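Local coordinates for PbSGBP-B lipoprotein (Prevotella bryantii B14, PDB 6D2Y), which probably binds polysaccharide, perhaps xyloglucan, at the bacterial surface and carries a bound magnesium ion, at residues Gly36-Tyr41 against Lys72-Ile77; Ile64-Asp69 against Met112-Ala117; Ser137-Trp142 against Glu147-Thr152; Arg176-Ser181 against Thr190-Met195. All blocks are in the same frame, centred on the assembly; numbering follows the deposited sequence.

Interaction 1. Residues Gly36-Tyr41 against Lys72-Ile77; sequences GTPTVY and KSIKGI
Ser73 and Ile74 meet Gly36 and Pro38 at one end of the N-terminal beta sandwich, where the chain leading into strand 39-45 of one sheet passes the start of strand 74-79 of the other, a strand that carries a classic beta bulge at Lys75 and Gly76 opposite Ile115. Ser73, at the end of a short 3-10 turn, supplies the polar link: its OG donates to Gly36 O at 2.9 Å. The hydroxyl comes from above the carbonyl plane, 36° out of it, rather than along a lone-pair direction. Gly36 itself has phi 112° and psi 177°, angles at which a CB would press on the carbonyl O of the preceding residue. The CB of Ser73 lies 4.1 Å from Pro38 CD, against the proline ring. The hydrophobic part follows at Ile74. Thr116 and Ile122 also touch Pro38, while Met114 and Leu96 touch Ile74. The CG1 branch of the isoleucine stands beside the backbone N and opposite the carbonyl carbon (chi1 -53°), which swings it toward the proline although the CB does not point there, and Ile74 CG1 comes to rest 3.6 Å from Pro38 CB and nearly as close to the ring CG.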
# COMPACT_ATOMS: atom_id res chain seq x y z
N GLY A 36 -48.01 27.03 -4.20
CA GLY A 36 -48.20 25.88 -5.07
C GLY A 36 -47.21 24.77 -4.75
O GLY A 36 -46.34 24.90 -3.89
N THR A 37 -47.36 23.67 -5.48
CA THR A 37 -46.51 22.50 -5.29
C THR A 37 -45.38 22.53 -6.31
O THR A 37 -45.65 22.55 -7.52
CB THR A 37 -47.31 21.22 -5.43
OG1 THR A 37 -48.54 21.34 -4.71
CG2 THR A 37 -46.52 20.04 -4.89
N PRO A 38 -44.12 22.54 -5.88
CA PRO A 38 -43.02 22.62 -6.84
C PRO A 38 -42.86 21.32 -7.62
O PRO A 38 -43.00 20.22 -7.08
CB PRO A 38 -41.80 22.89 -5.96
CG PRO A 38 -42.16 22.31 -4.63
CD PRO A 38 -43.65 22.51 -4.48
N THR A 39 -42.56 21.47 -8.91
CA THR A 39 -42.29 20.35 -9.80
C THR A 39 -40.92 20.54 -10.45
O THR A 39 -40.41 21.66 -10.55
CB THR A 39 -43.37 20.23 -10.89
OG1 THR A 39 -43.20 21.28 -11.85
CG2 THR A 39 -44.76 20.33 -10.28
N VAL A 40 -40.32 19.44 -10.89
CA VAL A 40 -39.03 19.46 -11.57
C VAL A 40 -39.16 18.68 -12.87
O VAL A 40 -39.43 17.47 -12.85
CB VAL A 40 -37.90 18.88 -10.72
CG1 VAL A 40 -36.69 18.56 -11.59
CG2 VAL A 40 -37.50 19.87 -9.67
N TYR A 41 -38.96 19.36 -13.99
CA TYR A 41 -39.02 18.68 -15.28
C TYR A 41 -37.73 17.93 -15.57
O TYR A 41 -37.76 16.80 -16.06
CB TYR A 41 -39.32 19.69 -16.39
CG TYR A 41 -40.59 20.50 -16.18
CD1 TYR A 41 -40.82 21.66 -16.90
CD2 TYR A 41 -41.57 20.09 -15.27
CE1 TYR A 41 -41.97 22.40 -16.72
CE2 TYR A 41 -42.72 20.83 -15.08
CZ TYR A 41 -42.92 21.98 -15.81
OH TYR A 41 -44.07 22.72 -15.63
N LYS A 72 -40.12 28.51 -6.36
CA LYS A 72 -39.95 29.35 -5.19
C LYS A 72 -40.88 28.97 -4.04
O LYS A 72 -40.84 29.62 -2.99
CB LYS A 72 -40.12 30.82 -5.57
CG LYS A 72 -38.96 31.35 -6.40
CD LYS A 72 -39.34 32.55 -7.24
CE LYS A 72 -39.37 33.83 -6.42
NZ LYS A 72 -40.72 34.11 -5.87
N SER A 73 -41.69 27.93 -4.21
CA SER A 73 -42.38 27.29 -3.09
C SER A 73 -41.46 26.39 -2.28
O SER A 73 -41.85 25.93 -1.21
CB SER A 73 -43.57 26.48 -3.59
OG SER A 73 -44.74 27.27 -3.66
N ILE A 74 -40.25 26.14 -2.78
CA ILE A 74 -39.28 25.30 -2.09
C ILE A 74 -38.63 26.10 -0.97
O ILE A 74 -37.96 27.11 -1.23
CB ILE A 74 -38.22 24.79 -3.07
CG1 ILE A 74 -38.89 24.11 -4.27
CG2 ILE A 74 -37.27 23.83 -2.37
CD1 ILE A 74 -37.97 23.93 -5.43
N LYS A 75 -38.82 25.65 0.26
CA LYS A 75 -38.14 26.28 1.39
C LYS A 75 -36.83 25.58 1.73
O LYS A 75 -35.84 26.24 2.05
CB LYS A 75 -39.05 26.29 2.62
CG LYS A 75 -40.05 27.43 2.60
CD LYS A 75 -39.45 28.67 1.96
CE LYS A 75 -40.51 29.69 1.61
NZ LYS A 75 -40.38 30.08 0.18
N GLY A 76 -36.80 24.25 1.65
CA GLY A 76 -35.59 23.50 1.90
C GLY A 76 -35.43 22.39 0.89
O GLY A 76 -36.39 21.91 0.29
N ILE A 77 -34.17 21.97 0.72
CA ILE A 77 -33.82 20.84 -0.13
C ILE A 77 -32.86 19.96 0.64
O ILE A 77 -31.85 20.45 1.17
CB ILE A 77 -33.18 21.30 -1.46
CG1 ILE A 77 -34.21 21.98 -2.36
CG2 ILE A 77 -32.54 20.13 -2.18
CD1 ILE A 77 -33.67 22.39 -3.72

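Interaction 2. Residues Ile64-Asp69 against Met112-Ala117; sequences ICLVGD and MYMITA
Leu66 reaches across to Met112 and Met114, both modelled as selenomethionine, and the contact between the segments is made by these three buried side chains. The apolar touches converge on one leucine methyl: Leu66 CD2 lies 3.5 Å from Met114 CE and 3.7 Å from Met112 CE. Met112 CE and Met114 CE are themselves 4.6 Å apart. The three methyls thus form a compact triangle with CD2 seated against both selenomethionines, each of which approaches the leucine tip to tip. Met112 CE has a wider footprint, because it also lies 3.8 Å from Leu66 CG and 3.9 Å from Leu66 CD1. Both long chains run extended through chi2 and then turn at the last torsion (chi3 88° in Met112, 103° in Met114), which directs their methyls onto the leucine branches.

The backbones stay well apart: the nearest pair of CA atoms, those of Leu66 and Met112, is separated by 11.1 Å. That spacing, bridged by side chains alone, is consistent with two facing sheets of a beta sandwich, since strand 63-69 belongs to one sheet and strand 111-116 to another.

Backbone hydrogen bonding runs within each sheet instead, as in the pairing of Leu66 with Leu96 and of Val67 with Tyr41. Further hydrophobic neighbours surround the central trio: Phe79, Ile43 and Tyr124 touch Met112, Ile74 and Val40 touch Met114, and Leu71 packs on Leu66.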
# COMPACT_ATOMS: atom_id res chain seq x y z
N ILE A 64 -25.81 22.17 -9.47
CA ILE A 64 -26.80 21.75 -10.45
C ILE A 64 -27.90 22.80 -10.52
O ILE A 64 -28.05 23.64 -9.63
CB ILE A 64 -27.38 20.37 -10.13
CG1 ILE A 64 -28.14 20.40 -8.80
CG2 ILE A 64 -26.29 19.32 -10.09
CD1 ILE A 64 -28.77 19.08 -8.42
N CYS A 65 -28.68 22.74 -11.60
CA CYS A 65 -29.77 23.69 -11.83
C CYS A 65 -31.05 22.92 -12.09
O CYS A 65 -31.13 22.13 -13.04
CB CYS A 65 -29.46 24.62 -13.00
SG CYS A 65 -30.81 25.77 -13.37
N LEU A 66 -32.06 23.15 -11.25
CA LEU A 66 -33.36 22.52 -11.41
C LEU A 66 -34.17 23.27 -12.46
O LEU A 66 -34.13 24.49 -12.55
CB LEU A 66 -34.11 22.50 -10.08
CG LEU A 66 -33.82 21.41 -9.05
CD1 LEU A 66 -32.34 21.22 -8.78
CD2 LEU A 66 -34.53 21.74 -7.75
N VAL A 67 -34.93 22.51 -13.26
CA VAL A 67 -35.77 23.09 -14.30
C VAL A 67 -37.19 22.58 -14.06
O VAL A 67 -37.53 21.45 -14.42
CB VAL A 67 -35.28 22.74 -15.71
CG1 VAL A 67 -36.30 23.18 -16.75
CG2 VAL A 67 -33.94 23.40 -15.97
N GLY A 68 -38.01 23.41 -13.42
CA GLY A 68 -39.39 23.07 -13.12
C GLY A 68 -40.21 24.33 -12.99
O GLY A 68 -39.79 25.39 -13.47
N ASP A 69 -41.39 24.26 -12.36
CA ASP A 69 -42.22 25.43 -12.13
C ASP A 69 -42.59 25.52 -10.66
O ASP A 69 -42.53 24.53 -9.92
CB ASP A 69 -43.51 25.41 -12.99
CG ASP A 69 -43.24 25.41 -14.49
OD1 ASP A 69 -44.21 25.59 -15.26
OD2 ASP A 69 -42.09 25.22 -14.93
N MSE A 112 -33.89 13.48 -3.83
CA MSE A 112 -33.72 14.85 -3.35
C MSE A 112 -35.08 15.33 -2.86
O MSE A 112 -36.03 15.40 -3.63
CB MSE A 112 -33.18 15.77 -4.45
CG MSE A 112 -33.66 17.22 -4.38
SE MSE A 112 -32.77 18.37 -5.70
CE MSE A 112 -33.98 18.11 -7.17
N TYR A 113 -35.18 15.64 -1.57
CA TYR A 113 -36.45 15.99 -0.96
C TYR A 113 -36.65 17.50 -1.01
O TYR A 113 -35.81 18.26 -0.52
CB TYR A 113 -36.52 15.49 0.48
CG TYR A 113 -36.28 14.00 0.61
CD1 TYR A 113 -37.33 13.09 0.52
CD2 TYR A 113 -35.01 13.50 0.82
CE1 TYR A 113 -37.12 11.73 0.64
CE2 TYR A 113 -34.78 12.14 0.94
CZ TYR A 113 -35.84 11.26 0.85
OH TYR A 113 -35.62 9.91 0.96
N MSE A 114 -37.75 17.93 -1.62
CA MSE A 114 -38.09 19.34 -1.62
C MSE A 114 -39.14 19.60 -0.55
O MSE A 114 -40.18 18.93 -0.52
CB MSE A 114 -38.60 19.77 -2.98
CG MSE A 114 -37.85 19.14 -4.12
SE MSE A 114 -38.78 19.39 -5.81
CE MSE A 114 -37.65 20.78 -6.45
N ILE A 115 -38.87 20.56 0.33
CA ILE A 115 -39.76 20.88 1.44
C ILE A 115 -40.37 22.26 1.23
O ILE A 115 -39.64 23.25 1.04
CB ILE A 115 -39.05 20.82 2.81
CG1 ILE A 115 -38.41 19.45 3.07
CG2 ILE A 115 -40.05 21.11 3.91
CD1 ILE A 115 -37.42 19.46 4.22
N THR A 116 -41.69 22.32 1.27
CA THR A 116 -42.41 23.57 1.11
C THR A 116 -42.49 24.31 2.45
O THR A 116 -41.98 23.86 3.48
CB THR A 116 -43.80 23.30 0.55
OG1 THR A 116 -44.54 22.50 1.49
CG2 THR A 116 -43.68 22.53 -0.75
N ALA A 117 -43.15 25.47 2.43
CA ALA A 117 -43.32 26.26 3.64
C ALA A 117 -44.15 25.52 4.68
O ALA A 117 -43.92 25.67 5.89
CB ALA A 117 -43.95 27.60 3.30

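Interaction 3. Residues Ser137-Trp142 against Glu147-Thr152; sequences SMSNEW and EEVTIT
Ser137 and Thr152 form an antiparallel hydrogen-bonded pair, followed by Met138 and Ile151 as a non-hydrogen-bonded pair whose CA atoms are 4.4 Å apart. Thr152 N donates to Ser137 O at 2.8 Å, and the return bond from Ser137 N to Thr152 O is longer at 3.2 Å. Ser139 N then reaches Thr150 O, nearly along the C=O axis. A water donates to the same Thr150 O, giving this carbonyl two partners.

Past that point the strand gives way to loop, and a side chain takes over as acceptor: Thr150 N donates to Ser139 OG at 3.1 Å, almost straight at 172°. The hydroxyl sits between the serine's own backbone N and carbonyl carbon (chi1 62°), which brings it in front of that N-H. On the face opposite Ser137 and Thr152, Met138 CG packs on Ile151 CG1 at 3.6 Å and on Val149 CG1 at 3.9 Å, with Phe214 of strand 208-215 also touching Met138.

Asn140 OD1 accepts from Trp142 N at 2.7 Å, an Asx turn within the connecting loop. Glu141 makes salt bridges to Arg455 and Lys314, and the side chain of Asn140 lies about 11 Å from the bound magnesium. The whole is a beta hairpin of the IPT/TIG domain, an E-set sandwich module, whose connecting loop meets the magnesium-bearing C-terminal domain.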
# COMPACT_ATOMS: atom_id res chain seq x y z
N SER A 137 -4.10 -1.29 1.64
CA SER A 137 -3.26 -2.25 2.33
C SER A 137 -4.11 -3.27 3.08
O SER A 137 -5.26 -3.01 3.44
CB SER A 137 -2.32 -1.56 3.32
OG SER A 137 -3.05 -0.83 4.29
N MSE A 138 -3.52 -4.44 3.31
CA MSE A 138 -4.12 -5.46 4.15
C MSE A 138 -3.15 -5.66 5.31
O MSE A 138 -1.93 -5.60 5.11
CB MSE A 138 -4.35 -6.76 3.37
CG MSE A 138 -5.46 -7.62 3.91
SE MSE A 138 -5.25 -9.51 3.50
CE MSE A 138 -6.47 -9.71 2.05
N SER A 139 -3.68 -5.88 6.52
CA SER A 139 -2.82 -5.96 7.70
C SER A 139 -1.80 -7.08 7.56
O SER A 139 -0.60 -6.87 7.78
CB SER A 139 -3.67 -6.16 8.95
OG SER A 139 -4.38 -7.39 8.89
N ASN A 140 -2.25 -8.28 7.21
CA ASN A 140 -1.36 -9.41 6.97
C ASN A 140 -1.93 -10.17 5.78
O ASN A 140 -2.92 -10.89 5.92
CB ASN A 140 -1.26 -10.31 8.20
CG ASN A 140 -0.37 -11.53 7.97
OD1 ASN A 140 0.18 -11.73 6.89
ND2 ASN A 140 -0.22 -12.34 9.01
N GLU A 141 -1.31 -10.00 4.62
CA GLU A 141 -1.75 -10.74 3.45
C GLU A 141 -1.58 -12.25 3.62
O GLU A 141 -2.16 -13.01 2.84
CB GLU A 141 -1.00 -10.26 2.21
CG GLU A 141 -1.20 -8.77 1.97
CD GLU A 141 -0.44 -8.26 0.77
OE1 GLU A 141 0.17 -9.08 0.05
OE2 GLU A 141 -0.44 -7.03 0.55
N TRP A 142 -0.78 -12.69 4.60
CA TRP A 142 -0.60 -14.10 4.91
C TRP A 142 -1.22 -14.49 6.25
O TRP A 142 -0.68 -15.33 6.97
CB TRP A 142 0.88 -14.45 4.85
CG TRP A 142 1.41 -14.60 3.44
CD1 TRP A 142 1.34 -13.68 2.44
CD2 TRP A 142 2.07 -15.75 2.88
NE1 TRP A 142 1.93 -14.18 1.29
CE2 TRP A 142 2.38 -15.45 1.54
CE3 TRP A 142 2.42 -17.00 3.39
CZ2 TRP A 142 3.03 -16.34 0.70
CZ3 TRP A 142 3.07 -17.89 2.56
CH2 TRP A 142 3.36 -17.56 1.23
N GLU A 147 -7.33 -15.38 12.55
CA GLU A 147 -6.67 -14.14 12.89
C GLU A 147 -7.53 -12.94 12.50
O GLU A 147 -8.32 -13.00 11.56
CB GLU A 147 -5.31 -14.04 12.19
CG GLU A 147 -4.14 -14.50 13.05
CD GLU A 147 -3.02 -15.11 12.22
OE1 GLU A 147 -2.28 -15.96 12.77
OE2 GLU A 147 -2.88 -14.75 11.04
N GLU A 148 -7.36 -11.84 13.24
CA GLU A 148 -8.07 -10.61 12.94
C GLU A 148 -7.35 -9.88 11.82
O GLU A 148 -6.16 -9.55 11.94
CB GLU A 148 -8.16 -9.73 14.19
CG GLU A 148 -9.15 -8.58 14.06
CD GLU A 148 -8.98 -7.53 15.14
OE1 GLU A 148 -7.98 -6.79 15.09
OE2 GLU A 148 -9.85 -7.46 16.03
N VAL A 149 -8.07 -9.61 10.73
CA VAL A 149 -7.51 -8.97 9.55
C VAL A 149 -8.19 -7.62 9.36
O VAL A 149 -9.41 -7.51 9.52
CB VAL A 149 -7.69 -9.84 8.29
CG1 VAL A 149 -6.92 -9.25 7.12
CG2 VAL A 149 -7.24 -11.27 8.57
N THR A 150 -7.40 -6.60 9.03
CA THR A 150 -7.91 -5.27 8.74
C THR A 150 -7.45 -4.85 7.35
O THR A 150 -6.28 -5.01 7.00
CB THR A 150 -7.44 -4.25 9.78
OG1 THR A 150 -6.01 -4.15 9.74
CG2 THR A 150 -7.88 -4.67 11.18
N ILE A 151 -8.38 -4.32 6.56
CA ILE A 151 -8.09 -3.80 5.23
C ILE A 151 -8.25 -2.28 5.29
O ILE A 151 -9.32 -1.77 5.64
CB ILE A 151 -9.02 -4.41 4.17
CG1 ILE A 151 -8.51 -5.79 3.75
CG2 ILE A 151 -9.10 -3.51 2.94
CD1 ILE A 151 -9.52 -6.61 3.01
N THR A 152 -7.18 -1.57 4.95
CA THR A 152 -7.15 -0.11 5.05
C THR A 152 -7.35 0.51 3.68
O THR A 152 -6.83 0.02 2.67
CB THR A 152 -5.82 0.37 5.65
OG1 THR A 152 -5.52 -0.40 6.82
CG2 THR A 152 -5.91 1.84 6.02
O HOH W 1 -4.77 -2.71 6.52
O HOH W 2 -3.80 -9.41 10.31

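Interaction 4. Residues Arg176-Ser181 against Thr190-Met195; sequences REAITS and TMPEDM
Ala178 and Thr190 join just before strand 179-182, an edge strand of an antiparallel sheet of the IPT/TIG domain, with strand 186-190 running beside it. The backbone link is a bond from Thr190 N to Ala178 O, 2.8 Å long with an N-H...O angle of 167°. Ala178 turns its methyl toward the other segment, setting CB 3.6 Å from Thr190 O and, more loosely, 4.3 Å from Pro192 CG.

Thr180 and Ser181 both face Thr188 in a classic beta bulge, and the first of them meets Thr190 through its side chain. The two threonines adopt different conformations. In Thr180 it is the methyl that occupies the position opposite the carbonyl carbon, while OG1 stands between N and C (chi1 66°) and makes a weak hydrogen bond to Thr188 O. Thr190 has OG1 beside its backbone N and opposite its carbonyl carbon (chi1 -59°), and this hydroxyl faces the methyl of Thr180. The side chains cross at about a right angle, methyl against hydroxyl, with Thr180 CG2 lying 3.9 Å from Thr190 OG1.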
# COMPACT_ATOMS: atom_id res chain seq x y z
N ARG A 176 -20.79 -12.24 5.91
CA ARG A 176 -20.92 -11.02 6.71
C ARG A 176 -20.63 -11.28 8.18
O ARG A 176 -20.11 -10.39 8.87
CB ARG A 176 -22.33 -10.43 6.52
CG ARG A 176 -22.83 -9.58 7.68
CD ARG A 176 -22.27 -8.17 7.64
NE ARG A 176 -22.22 -7.62 6.29
CZ ARG A 176 -22.33 -6.33 6.00
NH1 ARG A 176 -22.50 -5.44 6.97
NH2 ARG A 176 -22.26 -5.92 4.74
N GLU A 177 -20.92 -12.48 8.67
CA GLU A 177 -20.64 -12.80 10.07
C GLU A 177 -19.14 -12.74 10.36
O GLU A 177 -18.75 -12.47 11.50
CB GLU A 177 -21.19 -14.18 10.43
CG GLU A 177 -20.99 -15.24 9.36
CD GLU A 177 -22.11 -15.28 8.34
OE1 GLU A 177 -22.65 -16.38 8.09
OE2 GLU A 177 -22.45 -14.22 7.77
N ALA A 178 -18.30 -13.00 9.35
CA ALA A 178 -16.86 -12.88 9.54
C ALA A 178 -16.43 -11.44 9.74
O ALA A 178 -15.41 -11.18 10.39
CB ALA A 178 -16.13 -13.49 8.35
N ILE A 179 -17.19 -10.49 9.20
CA ILE A 179 -16.88 -9.07 9.35
C ILE A 179 -17.29 -8.62 10.74
O ILE A 179 -18.41 -8.87 11.19
CB ILE A 179 -17.59 -8.25 8.26
CG1 ILE A 179 -17.15 -8.71 6.87
CG2 ILE A 179 -17.32 -6.77 8.45
CD1 ILE A 179 -17.81 -7.95 5.74
N THR A 180 -16.37 -7.95 11.43
CA THR A 180 -16.61 -7.45 12.78
C THR A 180 -16.95 -5.97 12.83
O THR A 180 -17.71 -5.55 13.71
CB THR A 180 -15.39 -7.70 13.67
OG1 THR A 180 -14.29 -6.91 13.21
CG2 THR A 180 -14.99 -9.17 13.63
N SER A 181 -16.41 -5.17 11.92
CA SER A 181 -16.68 -3.74 11.89
C SER A 181 -16.31 -3.19 10.52
O SER A 181 -15.41 -3.71 9.85
CB SER A 181 -15.91 -3.00 12.99
OG SER A 181 -14.52 -3.04 12.75
N THR A 190 -12.64 -11.49 10.62
CA THR A 190 -11.93 -12.67 11.10
C THR A 190 -11.77 -13.64 9.93
O THR A 190 -12.76 -14.08 9.35
CB THR A 190 -12.68 -13.33 12.25
OG1 THR A 190 -12.83 -12.40 13.33
CG2 THR A 190 -11.92 -14.54 12.76
N MSE A 191 -10.52 -13.96 9.60
CA MSE A 191 -10.18 -14.77 8.43
C MSE A 191 -10.82 -16.15 8.47
O MSE A 191 -10.52 -16.94 9.36
CB MSE A 191 -8.66 -14.90 8.33
CG MSE A 191 -8.13 -15.90 7.31
SE MSE A 191 -8.79 -15.51 5.53
CE MSE A 191 -7.96 -13.77 5.26
N PRO A 192 -11.70 -16.45 7.52
CA PRO A 192 -12.27 -17.80 7.43
C PRO A 192 -11.20 -18.83 7.12
O PRO A 192 -10.06 -18.52 6.76
CB PRO A 192 -13.29 -17.69 6.29
CG PRO A 192 -13.58 -16.24 6.16
CD PRO A 192 -12.33 -15.52 6.56
N GLU A 193 -11.58 -20.10 7.27
CA GLU A 193 -10.65 -21.19 7.04
C GLU A 193 -10.44 -21.47 5.55
O GLU A 193 -9.44 -22.09 5.19
CB GLU A 193 -11.13 -22.46 7.73
CG GLU A 193 -10.86 -22.50 9.23
CD GLU A 193 -9.85 -23.57 9.61
OE1 GLU A 193 -8.96 -23.87 8.78
OE2 GLU A 193 -9.93 -24.09 10.74
N ASP A 194 -11.35 -21.03 4.69
CA ASP A 194 -11.39 -21.50 3.31
C ASP A 194 -11.48 -20.34 2.32
O ASP A 194 -12.13 -20.45 1.28
CB ASP A 194 -12.55 -22.46 3.10
CG ASP A 194 -13.90 -21.79 3.30
OD1 ASP A 194 -13.99 -20.85 4.11
OD2 ASP A 194 -14.88 -22.21 2.64
N MSE A 195 -10.83 -19.21 2.62
CA MSE A 195 -10.84 -18.13 1.64
C MSE A 195 -9.85 -18.50 0.53
O MSE A 195 -8.73 -18.92 0.81
CB MSE A 195 -10.48 -16.78 2.27
CG MSE A 195 -10.07 -15.72 1.25
SE MSE A 195 -9.30 -14.08 1.97
CE MSE A 195 -10.92 -13.12 2.43

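How the interactions relate
Interactions 1 and 2 belong to the same N-terminal sandwich and touch each other: Val40 CG2 and Ile74 CD1 both lie 3.3 Å from Met114 CE. Interaction 2 is purely apolar and fully buried between the sheets, whereas interaction 1, at the sandwich's end, adds a hydroxyl-carbonyl bond and has an exposed glycine. Interactions 3 and 4 share another sheet, some 44 to 49 Å from the first two between centres, and meet where Glu147 O lies 3.1 Å from Met191 N. There the backbone carries much of the contact: the partly buried interaction 3 pairs backbones and adds a serine hydroxyl as acceptor, while interaction 4, at the surface, has a single hydrogen bond across and sparse side-chain touches.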